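SmhB (Serratia marcescens, PDB 6ZZ5) is one of the three components of the Smh alpha-pore-forming toxin, held here in its soluble form, and probably acts on target membranes together with its partners. Local coordinates at residues G184-G189 with K329-Q334; G190-A195 with M218-A223. All blocks are in the same frame, centred on the assembly; numbering follows the deposited sequence.

Contact 1 of 2, residues G184-G189 with K329-Q334; sequences GLLVIG and KIIKQQ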
# COMPACT_ATOMS: atom_id res chain seq x y z
N GLY A 184 -10.46 -2.34 -8.49
CA GLY A 184 -9.87 -3.21 -9.53
C GLY A 184 -9.26 -4.51 -9.01
O GLY A 184 -9.00 -5.42 -9.85
N LEU A 185 -9.07 -4.68 -7.70
CA LEU A 185 -8.25 -5.79 -7.16
C LEU A 185 -8.75 -7.17 -7.60
O LEU A 185 -7.91 -8.06 -7.88
CB LEU A 185 -8.23 -5.71 -5.64
CG LEU A 185 -7.35 -6.76 -4.96
CD1 LEU A 185 -5.88 -6.53 -5.20
CD2 LEU A 185 -7.67 -6.81 -3.48
N LEU A 186 -10.06 -7.36 -7.61
CA LEU A 186 -10.71 -8.67 -7.79
C LEU A 186 -11.30 -8.79 -9.19
O LEU A 186 -12.03 -9.78 -9.42
CB LEU A 186 -11.78 -8.84 -6.71
CG LEU A 186 -11.21 -8.95 -5.28
CD1 LEU A 186 -12.31 -9.32 -4.27
CD2 LEU A 186 -10.07 -9.96 -5.23
N VAL A 187 -10.94 -7.91 -10.15
CA VAL A 187 -11.43 -8.03 -11.55
C VAL A 187 -10.70 -9.18 -12.23
O VAL A 187 -9.49 -9.16 -12.35
CB VAL A 187 -11.30 -6.70 -12.34
CG1 VAL A 187 -11.61 -6.89 -13.81
CG2 VAL A 187 -12.17 -5.61 -11.75
N ILE A 188 -11.43 -10.21 -12.63
CA ILE A 188 -10.85 -11.41 -13.29
C ILE A 188 -10.29 -11.00 -14.66
O ILE A 188 -11.02 -10.38 -15.43
CB ILE A 188 -11.91 -12.54 -13.38
CG1 ILE A 188 -12.27 -13.00 -11.96
CG2 ILE A 188 -11.36 -13.68 -14.24
CD1 ILE A 188 -13.29 -14.10 -11.89
N GLY A 189 -9.01 -11.28 -14.92
CA GLY A 189 -8.38 -10.91 -16.20
C GLY A 189 -7.96 -9.45 -16.25
O GLY A 189 -7.41 -9.06 -17.27
N LYS A 329 -6.22 -16.32 -5.53
CA LYS A 329 -5.70 -16.62 -6.89
C LYS A 329 -5.68 -15.31 -7.71
O LYS A 329 -4.67 -15.02 -8.39
CB LYS A 329 -6.55 -17.66 -7.63
CG LYS A 329 -6.54 -19.08 -7.03
CD LYS A 329 -7.50 -20.05 -7.75
CE LYS A 329 -8.00 -21.22 -6.92
NZ LYS A 329 -6.85 -22.06 -6.53
N ILE A 330 -6.75 -14.55 -7.63
CA ILE A 330 -6.90 -13.27 -8.41
C ILE A 330 -5.88 -12.28 -7.86
O ILE A 330 -5.17 -11.66 -8.67
CB ILE A 330 -8.32 -12.74 -8.37
CG1 ILE A 330 -9.32 -13.77 -8.91
CG2 ILE A 330 -8.41 -11.43 -9.16
CD1 ILE A 330 -10.76 -13.46 -8.55
N ILE A 331 -5.77 -12.19 -6.56
CA ILE A 331 -4.84 -11.24 -5.91
C ILE A 331 -3.42 -11.57 -6.31
O ILE A 331 -2.68 -10.64 -6.75
CB ILE A 331 -5.05 -11.16 -4.39
CG1 ILE A 331 -6.39 -10.49 -4.12
CG2 ILE A 331 -3.93 -10.42 -3.71
CD1 ILE A 331 -6.81 -10.58 -2.70
N LYS A 332 -3.02 -12.84 -6.24
CA LYS A 332 -1.62 -13.15 -6.63
C LYS A 332 -1.36 -12.71 -8.09
O LYS A 332 -0.26 -12.16 -8.36
CB LYS A 332 -1.34 -14.62 -6.34
CG LYS A 332 -1.15 -14.86 -4.84
CD LYS A 332 -1.21 -16.35 -4.47
CE LYS A 332 -0.12 -17.12 -5.15
NZ LYS A 332 0.90 -17.49 -4.18
N GLN A 333 -2.28 -12.99 -8.99
CA GLN A 333 -2.15 -12.63 -10.43
C GLN A 333 -2.07 -11.11 -10.57
O GLN A 333 -1.23 -10.59 -11.31
CB GLN A 333 -3.35 -13.15 -11.24
CG GLN A 333 -3.35 -14.65 -11.50
CD GLN A 333 -4.54 -15.00 -12.36
OE1 GLN A 333 -5.68 -14.66 -12.05
NE2 GLN A 333 -4.28 -15.61 -13.50
N GLN A 334 -2.95 -10.38 -9.91
CA GLN A 334 -2.94 -8.89 -9.97
C GLN A 334 -1.62 -8.32 -9.45
O GLN A 334 -1.12 -7.39 -10.04
CB GLN A 334 -4.05 -8.28 -9.14
CG GLN A 334 -5.38 -8.56 -9.75
CD GLN A 334 -5.90 -7.56 -10.75
OE1 GLN A 334 -5.23 -6.60 -11.16
NE2 GLN A 334 -7.12 -7.85 -11.17
O HOH W 1 -7.14 -12.14 -12.74
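L185 packs on the buried I331, and the tip of the more exposed L186 joins them. Segment 184-189 leaves helix 156-184 through a type I beta turn, G184 to V187, closed by V187 N to G184 O. Helix 321-336 supplies residues 329-334. The L185 side chain swings away from its own backbone N (chi1 -177°), which carries CD2 of L185 to 3.9 Å from CD1 of I331. CD2 of L186 comes to CG1 of I331, also at 3.9 Å, so one isoleucine branch takes a methyl from each leucine. M12, N13 and S16 of helix 4-30 and V76 of helix 44-92 also touch I331.

I330 points at the turn. Its CG2 lies 3.6 Å from L185 O and 3.8 Å from L186 CA. Q334 fills the next place. Its chain is bent at chi2 (-90°), which lays the side chain against the turn, with CG 3.2 Å from L185 O. The amide NE2 is 3.0 Å from V187 O.

The far side is looser. V187 and I188 are exposed, and CG1 of I188 rests on CD1 of I330 at 3.8 Å. There a water spans the two segments. It accepts from G189 N and donates to Q333 OE1, at 3.0 Å each.

The chemistry is mostly apolar, with a glutamine amide set among the turn carbonyls and a water link on the solvent side. This suggests that apolar fit does much of the holding, with the Q334 amide and the bridging water adding polar contacts.

Contact 2 of 2, residues G190-A195 with M218-A223; sequences GAIVTA and MMTAGA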
# COMPACT_ATOMS: atom_id res chain seq x y z
N GLY A 190 -8.25 -8.65 -15.21
CA GLY A 190 -7.94 -7.23 -15.17
C GLY A 190 -6.50 -7.02 -14.71
O GLY A 190 -5.78 -7.97 -14.36
N ALA A 191 -6.10 -5.77 -14.73
CA ALA A 191 -4.76 -5.37 -14.28
C ALA A 191 -4.85 -4.00 -13.62
O ALA A 191 -5.85 -3.26 -13.82
CB ALA A 191 -3.80 -5.36 -15.45
N ILE A 192 -3.84 -3.70 -12.82
CA ILE A 192 -3.58 -2.36 -12.26
C ILE A 192 -2.51 -1.71 -13.14
O ILE A 192 -1.52 -2.35 -13.42
CB ILE A 192 -3.20 -2.50 -10.79
CG1 ILE A 192 -4.35 -3.18 -10.02
CG2 ILE A 192 -2.82 -1.16 -10.19
CD1 ILE A 192 -5.57 -2.36 -9.97
N VAL A 193 -2.75 -0.50 -13.61
CA VAL A 193 -1.81 0.25 -14.48
C VAL A 193 -1.27 1.43 -13.67
O VAL A 193 -2.13 2.16 -13.05
CB VAL A 193 -2.54 0.78 -15.73
CG1 VAL A 193 -1.57 1.55 -16.61
CG2 VAL A 193 -3.18 -0.36 -16.50
N THR A 194 0.02 1.69 -13.77
CA THR A 194 0.69 2.70 -12.91
C THR A 194 1.58 3.57 -13.78
O THR A 194 2.01 3.16 -14.89
CB THR A 194 1.48 2.10 -11.74
OG1 THR A 194 2.60 1.36 -12.20
CG2 THR A 194 0.64 1.16 -10.92
N ALA A 195 1.76 4.80 -13.29
CA ALA A 195 2.60 5.79 -13.94
C ALA A 195 3.10 6.75 -12.88
O ALA A 195 2.40 6.94 -11.85
CB ALA A 195 1.82 6.51 -15.01
N MET A 218 -2.61 5.51 -10.48
CA MET A 218 -3.01 4.10 -10.56
C MET A 218 -4.41 4.06 -11.19
O MET A 218 -5.35 4.79 -10.76
CB MET A 218 -2.97 3.45 -9.18
CG MET A 218 -1.63 3.66 -8.43
SD MET A 218 -1.49 2.69 -6.94
CE MET A 218 -1.34 1.02 -7.55
N MET A 219 -4.54 3.19 -12.15
CA MET A 219 -5.77 3.03 -12.92
C MET A 219 -6.00 1.54 -13.09
O MET A 219 -5.14 0.78 -12.69
CB MET A 219 -5.59 3.76 -14.26
CG MET A 219 -5.57 5.25 -14.05
SD MET A 219 -4.70 6.08 -15.32
CE MET A 219 -3.03 5.49 -15.01
N THR A 220 -7.14 1.16 -13.63
CA THR A 220 -7.52 -0.24 -13.90
C THR A 220 -7.53 -0.46 -15.42
O THR A 220 -7.74 0.48 -16.21
CB THR A 220 -8.88 -0.58 -13.28
OG1 THR A 220 -9.83 0.35 -13.79
CG2 THR A 220 -8.83 -0.55 -11.77
N ALA A 221 -7.24 -1.69 -15.83
CA ALA A 221 -7.38 -2.15 -17.21
C ALA A 221 -8.36 -3.32 -17.09
O ALA A 221 -8.17 -4.13 -16.14
CB ALA A 221 -6.03 -2.57 -17.78
N GLY A 222 -9.39 -3.38 -17.92
CA GLY A 222 -10.19 -4.63 -17.95
C GLY A 222 -9.45 -5.75 -18.71
O GLY A 222 -8.36 -5.49 -19.30
N ALA A 223 -10.02 -6.95 -18.73
CA ALA A 223 -9.56 -8.10 -19.55
C ALA A 223 -9.14 -7.64 -20.94
O ALA A 223 -8.07 -8.05 -21.41
CB ALA A 223 -10.68 -9.11 -19.64
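A191 and A221 pair at one end of an antiparallel beta hairpin with a long connection, strands 191-196 and 216-221, the two central strands of the four-stranded mixed sheet. Such a small beta element beside a long helical bundle is consistent with the head region of ClyA/HBL-type alpha-pore-forming toxins.

Four backbone bonds join the strands here, in two hydrogen-bonded pairs. In the first, A191 N gives to A221 O at 3.0 Å and A221 N gives to A191 O at 2.9 Å. In the second, V193 N gives to M219 O at 2.9 Å, nearly straight at the hydrogen (173°) but well above the carbonyl plane. M219 N returns to V193 O at 2.8 Å and approaches close to the line of the C=O bond. Both N-H and C=O of A191, V193, M219 and A221 are thus satisfied within the pair. A195 continues the ladder through a backbone bond to A217.

In the non-hydrogen-bonded pairs I192-T220 and T194-M218 the backbone polar groups face away from the partner: I192 and T194 make backbone bonds to V339, T194 also to R341, and T220 to G228. The hydroxyls are used too: T194 OG1 bonds to V339 O, and T220 OG1 weakly to G228 O.

One face carries I192, T194, M218 and T220. L20 and T24 of helix 4-30 and I177, I180 and V181 of helix 156-184 lie against this face. The other carries A191, V193, M219 and A221, where CG2 of V193 meets CB of A221 at 3.8 Å. L356 of helix 349-359 touches M219 here. The M218 chain bends at chi3 (70°), bringing its CE methyl to CG2 of I192 at 3.7 Å and CG2 of T194 at 3.9 Å.

How the contacts relate
The first segments of the two contacts are consecutive: G189 ends one and G190 starts the next. The centres of contact 1 and contact 2 are about 11 Å apart, and contact 2 is nested in the chain loop that contact 1 closes. Q334 of contact 1 also reaches the strand, with OE1 3.4 Å from A191 CA. G184 CA packs on T220 CG2 at 3.6 Å. Helix 4-30 touches both contacts. Between nearest atoms, a sulfate lies about 3 Å from G222 and a 1,2-ethanediol about 4 Å from the A191 side chain, both probably from the crystallisation liquor. Together the contacts join helix 156-184, the small sheet and helix 321-336.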